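Local coordinates for protein nitrophorin Cim l NP (Cimex lectularius, PDB 2IMQ) that carries nitric oxide on a heme b group and delivers it to the victim during feeding, causing vasodilation, at residues T144-A149 and Q207-G212; V174-N179 and D193-F198; S240-A245 and T269-V274. All coordinates share one frame; numbering follows the deposited sequence.

How the interactions relate
In interaction 3 all touching residues are buried, its centre lies about 9 Å from the centre of the chain, and it sets strand 243-248 of one sheet against the loop leading into strand 274-281 of the other. Interactions 1 and 2, with centres about 17 and 20 Å out, are only partly buried and join loops to the ends of helices 201-206 and 192-196. Chemistry follows place: apolar contacts plus bridging waters in interaction 1, a CH-pi contact and one backbone bond in interaction 2, and polar side chains around a water in interaction 3. Interaction 2 touches both others, by packing of Tyr148 on Val174 and a probable hydrogen bond of Val176 N with Ser240 OG.

Interaction 1: T144-A149 and Q207-G212; sequences TNTKYA and QKLFDG
Apolar contact centres on Leu209, whose two methyl groups divide the work. CD2 packs on Thr144 CG2 at 3.6 Å, while CD1 meets the rim of the Tyr148 ring, 4.0 Å from CD1 of the tyrosine and near the ring plane, so the leucine abuts an edge; one face of that ring is taken by Lys147 CG. CG of Leu209 is anti to its carbonyl carbon (chi1 -50°), which extends the branches across to the threonines. There, CD1 also makes a van der Waals contact with a hydroxyl oxygen, Thr146 OG1, at 3.5 Å. Beside it, the amide end of Gln207 lies against Thr146 CG2, which is 3.4 Å from Gln207 OE1.

The segment 207-212 continues from helix 201-206, which ends in a Schellman motif with Lys208, at positive phi, as its C-prime residue. The opposing loop, between strands 127-135 and 165-169, is shaped by an ST turn: Thr146 OG1 accepts from Tyr148 N at 3.1 Å and 158°, and also donates to Thr144 OG1. The chi1 of Thr146, 79°, brings OG1 back over its own backbone for this turn and turns CG2 toward the glutamine.

Polar contact between the segments runs through water. Gln207 OE1 accepts from two waters, one of which also donates to Thr144 O at 3.0 Å and the other to Asn145 O at 2.9 Å. The glutamine was modelled in two conformers, so this bridge and the contact with Thr146 CG2 both describe one of them.

At the far end, Phe210 CZ approaches Ala149 O to 3.6 Å, obliquely to the ring; Tyr150 and Trp168 make edge-to-face contacts with the same phenylalanine.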
loop_
_atom_site.group_PDB
_atom_site.type_symbol
_atom_site.label_atom_id
_atom_site.label_comp_id
_atom_site.label_asym_id
_atom_site.label_seq_id
_atom_site.Cartn_x
_atom_site.Cartn_y
_atom_site.Cartn_z
ATOM N N THR A 144 -7.004 18.443 -5.660
ATOM C CA THR A 144 -6.095 18.428 -6.783
ATOM C C THR A 144 -6.780 18.664 -8.127
ATOM O O THR A 144 -6.117 18.828 -9.136
ATOM C CB THR A 144 -5.351 17.060 -6.818
ATOM O OG1 THR A 144 -6.258 16.012 -7.144
ATOM C CG2 THR A 144 -4.719 16.712 -5.468
ATOM N N ASN A 145 -8.094 18.554 -8.165
ATOM C CA ASN A 145 -8.839 18.466 -9.428
ATOM C C ASN A 145 -8.360 17.341 -10.335
ATOM O O ASN A 145 -8.511 17.439 -11.549
ATOM C CB ASN A 145 -8.940 19.789 -10.184
ATOM C CG ASN A 145 -10.171 19.829 -11.126
ATOM O OD1 ASN A 145 -10.151 20.508 -12.187
ATOM N ND2 ASN A 145 -11.216 19.177 -10.747
ATOM N N THR A 146 -7.862 16.294 -9.730
ATOM C CA THR A 146 -7.575 15.041 -10.409
ATOM C C THR A 146 -8.265 13.902 -9.709
ATOM O O THR A 146 -8.786 14.023 -8.614
ATOM C CB THR A 146 -6.114 14.700 -10.443
ATOM O OG1 THR A 146 -5.674 14.156 -9.171
ATOM C CG2 THR A 146 -5.276 15.878 -10.842
ATOM N N LYS A 147 -8.227 12.725 -10.326
ATOM C CA LYS A 147 -8.810 11.543 -9.769
ATOM C C LYS A 147 -7.835 10.782 -8.885
ATOM O O LYS A 147 -8.187 9.748 -8.348
ATOM C CB LYS A 147 -9.286 10.612 -10.860
ATOM C CG LYS A 147 -8.161 9.909 -11.617
ATOM C CD LYS A 147 -8.618 9.043 -12.773
ATOM C CE LYS A 147 -7.413 8.518 -13.515
ATOM N NZ LYS A 147 -7.154 7.167 -13.133
ATOM N N TYR A 148 -6.603 11.266 -8.781
ATOM C CA TYR A 148 -5.560 10.474 -8.115
ATOM C C TYR A 148 -5.706 10.611 -6.583
ATOM O O TYR A 148 -6.069 11.638 -6.050
ATOM C CB TYR A 148 -4.189 10.906 -8.587
ATOM C CG TYR A 148 -4.033 10.849 -10.101
ATOM C CD1 TYR A 148 -3.768 11.991 -10.849
ATOM C CD2 TYR A 148 -4.242 9.686 -10.790
ATOM C CE1 TYR A 148 -3.676 11.952 -12.228
ATOM C CE2 TYR A 148 -4.176 9.646 -12.180
ATOM C CZ TYR A 148 -3.873 10.755 -12.887
ATOM O OH TYR A 148 -3.845 10.689 -14.243
ATOM N N ALA A 149 -5.338 9.530 -5.882
ATOM C CA ALA A 149 -5.494 9.438 -4.445
ATOM C C ALA A 149 -4.307 10.080 -3.721
ATOM O O ALA A 149 -3.570 9.452 -2.969
ATOM C CB ALA A 149 -5.717 8.008 -4.025
ATOM N N GLN A 207 1.975 16.922 -12.505
ATOM C CA GLN A 207 1.004 17.815 -11.830
ATOM C C GLN A 207 1.355 18.059 -10.385
ATOM O O GLN A 207 0.574 18.609 -9.629
ATOM C CB GLN A 207 -0.424 17.265 -11.866
ATOM C CG GLN A 207 -1.109 17.336 -13.204
ATOM C CD GLN A 207 -2.623 17.190 -13.153
ATOM O OE1 GLN A 207 -3.369 18.048 -12.592
ATOM N NE2 GLN A 207 -3.097 16.104 -13.752
ATOM N N LYS A 208 2.555 17.681 -9.966
ATOM C CA LYS A 208 3.051 17.901 -8.615
ATOM C C LYS A 208 2.349 17.113 -7.513
ATOM O O LYS A 208 2.314 17.472 -6.327
ATOM C CB LYS A 208 3.168 19.431 -8.294
ATOM C CG LYS A 208 3.952 20.195 -9.349
ATOM C CD LYS A 208 5.299 19.570 -9.568
ATOM C CE LYS A 208 6.256 20.405 -10.343
ATOM N NZ LYS A 208 7.542 19.667 -10.516
ATOM N N LEU A 209 1.861 15.958 -7.908
ATOM C CA LEU A 209 1.337 15.000 -6.943
ATOM C C LEU A 209 2.428 13.922 -6.813
ATOM O O LEU A 209 3.211 13.629 -7.733
ATOM C CB LEU A 209 0.013 14.472 -7.469
ATOM C CG LEU A 209 -1.056 15.505 -7.953
ATOM C CD1 LEU A 209 -2.335 14.806 -8.394
ATOM C CD2 LEU A 209 -1.412 16.552 -6.938
ATOM N N PHE A 210 2.545 13.381 -5.626
ATOM C CA PHE A 210 3.522 12.329 -5.366
ATOM C C PHE A 210 4.934 12.830 -5.696
ATOM O O PHE A 210 5.790 12.024 -6.108
ATOM C CB PHE A 210 3.180 11.007 -6.085
ATOM C CG PHE A 210 1.841 10.443 -5.734
ATOM C CD1 PHE A 210 0.787 10.473 -6.651
ATOM C CD2 PHE A 210 1.618 9.879 -4.510
ATOM C CE1 PHE A 210 -0.433 9.954 -6.279
ATOM C CE2 PHE A 210 0.400 9.364 -4.190
ATOM C CZ PHE A 210 -0.608 9.422 -5.052
ATOM N N ASP A 211 5.164 14.156 -5.480
ATOM C CA ASP A 211 6.413 14.836 -5.777
ATOM C C ASP A 211 7.549 14.140 -5.080
ATOM O O ASP A 211 7.534 14.096 -3.868
ATOM C CB ASP A 211 6.387 16.326 -5.342
ATOM C CG ASP A 211 7.463 17.126 -5.986
ATOM O OD1 ASP A 211 7.268 18.326 -6.217
ATOM O OD2 ASP A 211 8.556 16.628 -6.347
ATOM N N GLY A 212 8.557 13.598 -5.810
ATOM C CA GLY A 212 9.728 13.035 -5.149
ATOM C C GLY A 212 9.597 11.632 -4.593
ATOM O O GLY A 212 10.534 11.133 -3.984
HETATM O O HOH W 1 -3.195 18.815 -9.672
HETATM O O HOH W 2 -6.368 18.561 -13.106
#

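Interaction 2: V174-N179 and D193-F198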
loop_
_atom_site.group_PDB
_atom_site.type_symbol
_atom_site.label_atom_id
_atom_site.label_comp_id
_atom_site.label_asym_id
_atom_site.label_seq_id
_atom_site.Cartn_x
_atom_site.Cartn_y
_atom_site.Cartn_z
ATOM N N VAL A 174 -4.429 5.381 -9.982
ATOM C CA VAL A 174 -3.574 5.556 -11.163
ATOM C C VAL A 174 -3.822 4.336 -12.102
ATOM O O VAL A 174 -3.742 3.208 -11.641
ATOM C CB VAL A 174 -2.078 5.638 -10.757
ATOM C CG1 VAL A 174 -1.196 5.520 -11.942
ATOM C CG2 VAL A 174 -1.829 6.938 -10.026
ATOM N N ARG A 175 -4.044 4.629 -13.366
ATOM C CA ARG A 175 -4.359 3.575 -14.338
ATOM C C ARG A 175 -3.481 3.723 -15.581
ATOM O O ARG A 175 -2.701 4.649 -15.689
ATOM C CB ARG A 175 -5.835 3.594 -14.694
ATOM C CG ARG A 175 -6.774 3.431 -13.479
ATOM C CD ARG A 175 -6.690 2.027 -12.942
ATOM N NE ARG A 175 -7.619 1.710 -11.876
ATOM C CZ ARG A 175 -7.321 1.762 -10.583
ATOM N NH1 ARG A 175 -6.131 2.195 -10.176
ATOM N NH2 ARG A 175 -8.216 1.403 -9.696
ATOM N N VAL A 176 -3.621 2.757 -16.476
ATOM C CA VAL A 176 -2.910 2.784 -17.728
ATOM C C VAL A 176 -3.801 3.434 -18.759
ATOM O O VAL A 176 -4.881 2.919 -19.066
ATOM C CB VAL A 176 -2.529 1.338 -18.105
ATOM C CG1 VAL A 176 -2.064 1.214 -19.547
ATOM C CG2 VAL A 176 -1.420 0.789 -17.190
ATOM N N GLU A 177 -3.336 4.535 -19.315
ATOM C CA GLU A 177 -4.108 5.345 -20.222
ATOM C C GLU A 177 -3.789 4.960 -21.677
ATOM O O GLU A 177 -3.137 5.681 -22.404
ATOM C CB GLU A 177 -3.810 6.812 -19.941
ATOM C CG GLU A 177 -4.825 7.736 -20.582
ATOM C CD GLU A 177 -4.736 9.167 -20.168
ATOM O OE1 GLU A 177 -4.288 9.445 -19.035
ATOM O OE2 GLU A 177 -5.173 10.012 -21.006
ATOM N N THR A 178 -4.305 3.822 -22.087
ATOM C CA THR A 178 -4.362 3.409 -23.475
ATOM C C THR A 178 -5.519 2.456 -23.609
ATOM O O THR A 178 -6.207 2.112 -22.648
ATOM C CB THR A 178 -3.037 2.781 -23.921
ATOM O OG1 THR A 178 -3.022 2.595 -25.338
ATOM C CG2 THR A 178 -2.741 1.444 -23.287
ATOM N N ASN A 179 -5.773 1.994 -24.825
ATOM C CA ASN A 179 -6.868 1.081 -25.020
ATOM C C ASN A 179 -6.487 -0.334 -24.614
ATOM O O ASN A 179 -5.314 -0.683 -24.498
ATOM C CB ASN A 179 -7.370 1.148 -26.473
ATOM C CG ASN A 179 -6.317 0.671 -27.427
ATOM O OD1 ASN A 179 -6.118 -0.538 -27.557
ATOM N ND2 ASN A 179 -5.673 1.585 -28.104
ATOM N N ASP A 193 7.787 -2.256 -19.429
ATOM C CA ASP A 193 8.209 -0.872 -19.464
ATOM C C ASP A 193 7.478 -0.122 -20.580
ATOM O O ASP A 193 7.162 1.057 -20.446
ATOM C CB ASP A 193 9.706 -0.759 -19.657
ATOM C CG ASP A 193 10.500 -1.234 -18.514
ATOM O OD1 ASP A 193 9.967 -1.391 -17.400
ATOM O OD2 ASP A 193 11.732 -1.482 -18.666
ATOM N N GLY A 194 7.156 -0.809 -21.658
ATOM C CA GLY A 194 6.419 -0.208 -22.744
ATOM C C GLY A 194 5.022 0.133 -22.318
ATOM O O GLY A 194 4.485 1.197 -22.673
ATOM N N LEU A 195 4.386 -0.736 -21.567
ATOM C CA LEU A 195 3.035 -0.474 -21.065
ATOM C C LEU A 195 3.059 0.600 -19.965
ATOM O O LEU A 195 2.179 1.475 -19.891
ATOM C CB LEU A 195 2.355 -1.758 -20.616
ATOM C CG LEU A 195 0.880 -1.621 -20.218
ATOM C CD1 LEU A 195 0.094 -1.023 -21.327
ATOM C CD2 LEU A 195 0.347 -2.900 -19.779
ATOM N N MET A 196 4.094 0.558 -19.148
ATOM C CA MET A 196 4.302 1.548 -18.100
ATOM C C MET A 196 4.454 2.944 -18.649
ATOM O O MET A 196 4.208 3.927 -17.956
ATOM C CB MET A 196 5.509 1.175 -17.221
ATOM C CG MET A 196 5.525 1.816 -15.845
ATOM S SD MET A 196 4.065 1.185 -14.916
ATOM C CE MET A 196 4.543 -0.207 -14.075
ATOM N N ALA A 197 4.828 3.085 -19.915
ATOM C CA ALA A 197 4.875 4.399 -20.557
ATOM C C ALA A 197 3.500 5.103 -20.556
ATOM O O ALA A 197 3.444 6.302 -20.547
ATOM C CB ALA A 197 5.442 4.322 -21.932
ATOM N N PHE A 198 2.417 4.338 -20.485
ATOM C CA PHE A 198 1.028 4.845 -20.494
ATOM C C PHE A 198 0.456 4.969 -19.082
ATOM O O PHE A 198 -0.649 5.471 -18.920
ATOM C CB PHE A 198 0.153 3.934 -21.341
ATOM C CG PHE A 198 0.621 3.842 -22.736
ATOM C CD1 PHE A 198 1.322 2.741 -23.181
ATOM C CD2 PHE A 198 0.379 4.870 -23.627
ATOM C CE1 PHE A 198 1.785 2.677 -24.466
ATOM C CE2 PHE A 198 0.840 4.761 -24.944
ATOM C CZ PHE A 198 1.539 3.689 -25.328
#
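Thr178 lies over one face of the Phe198 ring, its CB 4.2 Å from the ring centroid and 22° off the normal, a CH-pi contact. CB stands 3.9 Å above the ring plane, offset toward the rim, 4.0 Å from CG and from CD2 of Phe198. The methyl CG2 of Thr178 also touches Phe198 CG, at 4.2 Å. Phe198 CG is anti to the carbonyl carbon, which turns one ring face to Thr178.

A second apolar patch adjoins the first. Val176 CG1, anti to its own backbone N (chi1 167°), projects between two partners: Leu195 CD1 at 3.6 Å and Phe198 CB at 3.9 Å. The valine and leucine side chains cross at about a right angle. Leu195 continues beyond this contact onto Ala183, Leu186 and Val187 of helix 180-188. The contact closes the segment of chain that holds helices 180-188 and 192-196: the chain leaves the loop 174-179, with Asn179 as N-cap of helix 180-188, and returns through helix 192-196 to lie against that same loop.

The two backbones are joined by one direct bond, Glu177 N to Phe198 O at 2.9 Å. Its N-H...O angle of 172° is nearly straight. Glu177 CB also rests 3.6 Å from Phe198 O, while its carboxylate leads away. There Glu177 OE1 accepts from Gln200 NE2, and the OE1 of the same glutamine accepts from Arg175 N, tying the residues just beyond Phe198 to this loop.

Interaction 3: S240-A245 and T269-V274; sequences SWTDRA and TEHRPV
Thr242 and His271 meet through a short hydrogen bond, OG1 to ND1 at 2.7 Å; either atom could be the donor. The hydroxyl comes to the imidazole at its edge, near the ring plane, and Thr242 CB lies in that plane, 3.4 Å from ND1. Chi1 of Thr242, 57°, sets OG1 between the backbone N and the carbonyl carbon; the methyl CG2 then falls beside the ring's CE1, 3.6 Å away. CG of His271 is anti to the carbonyl carbon (chi1 -60°), turning the ND1 edge to the threonine, and the two side chains cross at about a right angle.

A water joins the polar groups of both segments. It donates to Asp243 OD2 and to Arg272 O, the latter at 2.6 Å, and bonds with Thr242 OG1 without a decided direction. With Thr223 OG1, three partners hold this hydroxyl. Asp243 carries the link into the other sheet, since OD1 accepts from Ser13 OG and OD2 from Asn15 N of strand 6-17. Its OD2 lies 4.3 Å from His271 ND1, which is held instead by Thr242 OG1.

Val274 supplies the apolar part. Its chi1 of 172° leaves CG2 beside the backbone N and over Asp243, 3.5 Å from Asp243 O and 3.8 Å from Asp243 CB.

Strand 243-248 is thus tied to the approach of strand 274-281 across the DNase I-like beta-sandwich. The segments match the W-T-D-R and (S/T)-(D/E)-H-R-P motifs of inositol polyphosphate 5-phosphatases, which there converge on the active site with its catalytic histidine; this site is probably its counterpart.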
loop_
_atom_site.group_PDB
_atom_site.type_symbol
_atom_site.label_atom_id
_atom_site.label_comp_id
_atom_site.label_asym_id
_atom_site.label_seq_id
_atom_site.Cartn_x
_atom_site.Cartn_y
_atom_site.Cartn_z
ATOM N N SER A 240 -4.159 -2.593 -15.749
ATOM C CA SER A 240 -3.487 -1.531 -15.023
ATOM C C SER A 240 -2.824 -2.043 -13.765
ATOM O O SER A 240 -3.191 -3.108 -13.259
ATOM C CB SER A 240 -4.492 -0.424 -14.619
ATOM O OG SER A 240 -5.032 0.216 -15.724
ATOM N N TRP A 241 -1.905 -1.219 -13.258
ATOM C CA TRP A 241 -1.270 -1.414 -11.968
ATOM C C TRP A 241 -2.030 -0.593 -10.946
ATOM O O TRP A 241 -1.913 0.640 -10.907
ATOM C CB TRP A 241 0.178 -1.034 -12.051
ATOM C CG TRP A 241 0.979 -2.034 -12.845
ATOM C CD1 TRP A 241 1.497 -3.203 -12.410
ATOM C CD2 TRP A 241 1.391 -1.895 -14.212
ATOM N NE1 TRP A 241 2.160 -3.821 -13.440
ATOM C CE2 TRP A 241 2.132 -3.022 -14.544
ATOM C CE3 TRP A 241 1.160 -0.935 -15.201
ATOM C CZ2 TRP A 241 2.693 -3.193 -15.784
ATOM C CZ3 TRP A 241 1.720 -1.115 -16.449
ATOM C CH2 TRP A 241 2.468 -2.254 -16.716
ATOM N N THR A 242 -2.804 -1.276 -10.143
ATOM C CA THR A 242 -3.700 -0.615 -9.197
ATOM C C THR A 242 -3.042 -0.407 -7.840
ATOM O O THR A 242 -2.671 0.717 -7.477
ATOM C CB THR A 242 -5.013 -1.322 -9.161
ATOM O OG1 THR A 242 -4.794 -2.678 -8.829
ATOM C CG2 THR A 242 -5.654 -1.275 -10.499
ATOM N N ASP A 243 -2.749 -1.487 -7.151
ATOM C CA ASP A 243 -1.980 -1.405 -5.877
ATOM C C ASP A 243 -0.531 -1.040 -6.163
ATOM O O ASP A 243 0.109 -1.684 -6.999
ATOM C CB ASP A 243 -2.055 -2.734 -5.150
ATOM C CG ASP A 243 -3.417 -2.908 -4.503
ATOM O OD1 ASP A 243 -3.618 -2.279 -3.408
ATOM O OD2 ASP A 243 -4.362 -3.579 -5.000
ATOM N N ARG A 244 -0.004 -0.046 -5.462
ATOM C CA ARG A 244 1.315 0.455 -5.651
ATOM C C ARG A 244 1.958 0.654 -4.309
ATOM O O ARG A 244 1.299 0.857 -3.297
ATOM C CB ARG A 244 1.324 1.817 -6.410
ATOM C CG ARG A 244 0.410 1.872 -7.616
ATOM C CD ARG A 244 0.818 1.006 -8.799
ATOM N NE ARG A 244 1.839 1.612 -9.612
ATOM C CZ ARG A 244 1.610 2.364 -10.674
ATOM N NH1 ARG A 244 0.366 2.595 -11.101
ATOM N NH2 ARG A 244 2.643 2.921 -11.305
ATOM N N ALA A 245 3.286 0.640 -4.323
ATOM C CA ALA A 245 4.101 1.064 -3.167
ATOM C C ALA A 245 5.067 2.119 -3.593
ATOM O O ALA A 245 5.843 1.918 -4.535
ATOM C CB ALA A 245 4.880 -0.135 -2.595
ATOM N N THR A 269 -9.904 -12.118 -6.082
ATOM C CA THR A 269 -10.610 -10.959 -6.571
ATOM C C THR A 269 -10.017 -10.412 -7.880
ATOM O O THR A 269 -9.141 -10.992 -8.451
ATOM C CB THR A 269 -10.701 -9.904 -5.474
ATOM O OG1 THR A 269 -11.799 -9.036 -5.723
ATOM C CG2 THR A 269 -9.500 -8.975 -5.421
ATOM N N GLU A 270 -10.583 -9.322 -8.322
ATOM C CA GLU A 270 -10.219 -8.703 -9.571
ATOM C C GLU A 270 -8.828 -8.016 -9.567
ATOM O O GLU A 270 -8.280 -7.749 -10.630
ATOM C CB GLU A 270 -11.213 -7.601 -9.875
ATOM C CG GLU A 270 -12.679 -7.892 -10.000
ATOM C CD GLU A 270 -13.362 -6.557 -10.316
ATOM O OE1 GLU A 270 -12.979 -5.496 -9.729
ATOM O OE2 GLU A 270 -14.228 -6.560 -11.184
ATOM N N HIS A 271 -8.338 -7.659 -8.384
ATOM C CA HIS A 271 -6.992 -7.119 -8.207
ATOM C C HIS A 271 -6.146 -8.139 -7.489
ATOM O O HIS A 271 -6.623 -8.872 -6.598
ATOM C CB HIS A 271 -7.009 -5.920 -7.280
ATOM C CG HIS A 271 -7.837 -4.780 -7.716
ATOM N ND1 HIS A 271 -7.286 -3.605 -8.207
ATOM C CD2 HIS A 271 -9.163 -4.567 -7.593
ATOM C CE1 HIS A 271 -8.262 -2.742 -8.412
ATOM N NE2 HIS A 271 -9.407 -3.295 -8.044
ATOM N N ARG A 272 -4.863 -8.133 -7.731
ATOM C CA ARG A 272 -3.918 -8.968 -7.017
ATOM C C ARG A 272 -3.159 -8.112 -6.019
ATOM O O ARG A 272 -2.746 -6.993 -6.330
ATOM C CB ARG A 272 -2.934 -9.613 -7.988
ATOM C CG ARG A 272 -3.605 -10.423 -9.107
ATOM C CD ARG A 272 -4.296 -11.644 -8.556
ATOM N NE ARG A 272 -5.695 -11.858 -8.966
ATOM C CZ ARG A 272 -6.110 -12.665 -9.924
ATOM N NH1 ARG A 272 -5.246 -13.333 -10.696
ATOM N NH2 ARG A 272 -7.411 -12.824 -10.117
ATOM N N PRO A 273 -2.884 -8.659 -4.835
ATOM C CA PRO A 273 -2.102 -7.927 -3.825
ATOM C C PRO A 273 -0.701 -7.668 -4.289
ATOM O O PRO A 273 -0.141 -8.454 -5.082
ATOM C CB PRO A 273 -2.126 -8.830 -2.586
ATOM C CG PRO A 273 -2.769 -10.055 -2.971
ATOM C CD PRO A 273 -3.272 -9.985 -4.339
ATOM N N VAL A 274 -0.099 -6.599 -3.774
ATOM C CA VAL A 274 1.227 -6.220 -4.109
ATOM C C VAL A 274 2.077 -6.123 -2.871
ATOM O O VAL A 274 1.732 -5.393 -1.936
ATOM C CB VAL A 274 1.228 -4.913 -4.929
ATOM C CG1 VAL A 274 2.622 -4.395 -5.141
ATOM C CG2 VAL A 274 0.633 -5.118 -6.295
HETATM O O HOH W 3 -3.685 -4.772 -7.341
#